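Local coordinates for mRNA interferase toxin YafQ (Escherichia coli, PDB 4MMG), which acts as the toxin of a type II toxin-antitoxin pair, cutting ribosome-bound mRNA within lysine codons followed by G or A and inhibiting translation elongation, at residues Lys33-Leu38 with Leu44-Val49. The protein carries 1 engineered substitution. Sequence-based numbering, arbitrary orientation.
Sequences KYLMTL and LPLPAV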
# COMPACT_ATOMS: atom_id res chain seq x y z
N LYS A 33 -8.55 3.24 2.18
CA LYS A 33 -9.44 2.10 2.28
C LYS A 33 -9.93 1.65 0.90
O LYS A 33 -10.00 0.44 0.63
CB LYS A 33 -10.62 2.41 3.20
CG LYS A 33 -10.20 2.55 4.67
CD LYS A 33 -11.32 3.07 5.54
CE LYS A 33 -10.83 3.27 6.97
NZ LYS A 33 -11.86 3.85 7.87
N TYR A 34 -10.23 2.60 0.02
CA TYR A 34 -10.73 2.24 -1.31
C TYR A 34 -9.67 1.45 -2.09
O TYR A 34 -9.97 0.42 -2.70
CB TYR A 34 -11.19 3.47 -2.08
CG TYR A 34 -11.96 3.12 -3.33
CD1 TYR A 34 -13.27 2.70 -3.24
CD2 TYR A 34 -11.36 3.19 -4.58
CE1 TYR A 34 -13.99 2.36 -4.38
CE2 TYR A 34 -12.07 2.85 -5.73
CZ TYR A 34 -13.39 2.44 -5.61
OH TYR A 34 -14.13 2.09 -6.72
N LEU A 35 -8.44 1.94 -2.04
CA LEU A 35 -7.33 1.26 -2.69
C LEU A 35 -7.11 -0.13 -2.11
O LEU A 35 -6.94 -1.10 -2.85
CB LEU A 35 -6.06 2.11 -2.55
CG LEU A 35 -4.75 1.46 -2.99
CD1 LEU A 35 -4.81 1.01 -4.44
CD2 LEU A 35 -3.63 2.48 -2.80
N MET A 36 -7.09 -0.21 -0.78
CA MET A 36 -6.93 -1.51 -0.13
C MET A 36 -8.01 -2.50 -0.54
O MET A 36 -7.73 -3.67 -0.76
CB MET A 36 -6.91 -1.36 1.39
CG MET A 36 -5.72 -0.59 1.93
SD MET A 36 -5.83 -0.37 3.72
CE MET A 36 -5.63 -2.03 4.27
N THR A 37 -9.24 -2.02 -0.66
CA THR A 37 -10.35 -2.89 -1.04
C THR A 37 -10.18 -3.44 -2.46
O THR A 37 -10.46 -4.61 -2.73
CB THR A 37 -11.70 -2.20 -0.84
OG1 THR A 37 -11.86 -1.87 0.55
CG2 THR A 37 -12.84 -3.10 -1.28
N LEU A 38 -9.70 -2.60 -3.38
CA LEU A 38 -9.44 -3.08 -4.74
C LEU A 38 -8.42 -4.21 -4.74
O LEU A 38 -8.61 -5.23 -5.40
CB LEU A 38 -8.95 -1.93 -5.62
CG LEU A 38 -9.97 -0.81 -5.91
CD1 LEU A 38 -9.31 0.28 -6.74
CD2 LEU A 38 -11.22 -1.35 -6.62
N LEU A 44 -8.05 -6.10 -10.19
CA LEU A 44 -6.74 -5.73 -10.72
C LEU A 44 -6.65 -6.07 -12.21
O LEU A 44 -7.26 -7.04 -12.65
CB LEU A 44 -5.64 -6.45 -9.93
CG LEU A 44 -5.75 -6.27 -8.41
CD1 LEU A 44 -4.75 -7.15 -7.68
CD2 LEU A 44 -5.56 -4.82 -8.03
N PRO A 45 -5.88 -5.28 -12.99
CA PRO A 45 -5.00 -4.19 -12.56
C PRO A 45 -5.71 -2.93 -12.04
O PRO A 45 -6.82 -2.59 -12.47
CB PRO A 45 -4.24 -3.83 -13.84
CG PRO A 45 -5.17 -4.23 -14.94
CD PRO A 45 -5.78 -5.51 -14.44
N LEU A 46 -5.03 -2.26 -11.11
CA LEU A 46 -5.47 -0.99 -10.56
C LEU A 46 -5.60 0.05 -11.67
O LEU A 46 -4.89 -0.01 -12.68
CB LEU A 46 -4.45 -0.49 -9.54
CG LEU A 46 -4.35 -1.28 -8.23
CD1 LEU A 46 -3.20 -0.71 -7.41
CD2 LEU A 46 -5.66 -1.15 -7.46
N PRO A 47 -6.51 1.01 -11.47
CA PRO A 47 -6.60 2.07 -12.48
C PRO A 47 -5.35 2.96 -12.48
O PRO A 47 -4.59 3.01 -11.49
CB PRO A 47 -7.85 2.85 -12.06
CG PRO A 47 -7.99 2.58 -10.60
CD PRO A 47 -7.47 1.20 -10.37
N ALA A 48 -5.15 3.65 -13.60
CA ALA A 48 -3.94 4.40 -13.86
C ALA A 48 -3.65 5.49 -12.83
O ALA A 48 -2.50 5.82 -12.60
CB ALA A 48 -3.98 5.00 -15.27
N VAL A 49 -4.70 6.04 -12.21
CA VAL A 49 -4.53 7.15 -11.27
C VAL A 49 -3.60 6.80 -10.11
O VAL A 49 -2.95 7.67 -9.54
CB VAL A 49 -5.90 7.66 -10.75
CG1 VAL A 49 -6.59 6.62 -9.87
CG2 VAL A 49 -5.74 8.99 -10.02
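With CG anti to the carbonyl carbon (chi1 -69°), Leu46 stretches from its extended loop to the helix, where Leu35, its CG set anti to the backbone N and beside the carbonyl carbon (chi1 171°), brings CD1 toward the loop to meet it. The two side chains cross at about a right angle, and Leu35 CD1 touches both methyls of Leu46, CD1 and CD2, each at 3.8 Å. One turn further along the helix, Leu38 covers the same leucine: its CB lies 3.8 Å from Leu46 CD2, and its CD1 stays near that methyl while reaching toward CD of the Pro47 ring at 4.2 Å. Leu35 CD1 and Leu38 CB thus sit at roughly a right angle around Leu46 CD2. Earlier in the loop Leu44 sets its CD2 against the backbone carbonyl oxygen of Leu38, a van der Waals contact just ahead of the cis peptide bond that precedes Pro45. On the sheet side, Leu73, Tyr75 and Leu77 of strand 71-77 receive Leu35, Leu46 and Leu44 respectively, so the loop running from helix 29-40 to strand 53-54 is packed against both helix and sheet. Methyl and methylene groups make nearly all of this contact; between 33-38 and 44-49 it rests on van der Waals packing, buried at Leu35 and open to solvent at Pro47.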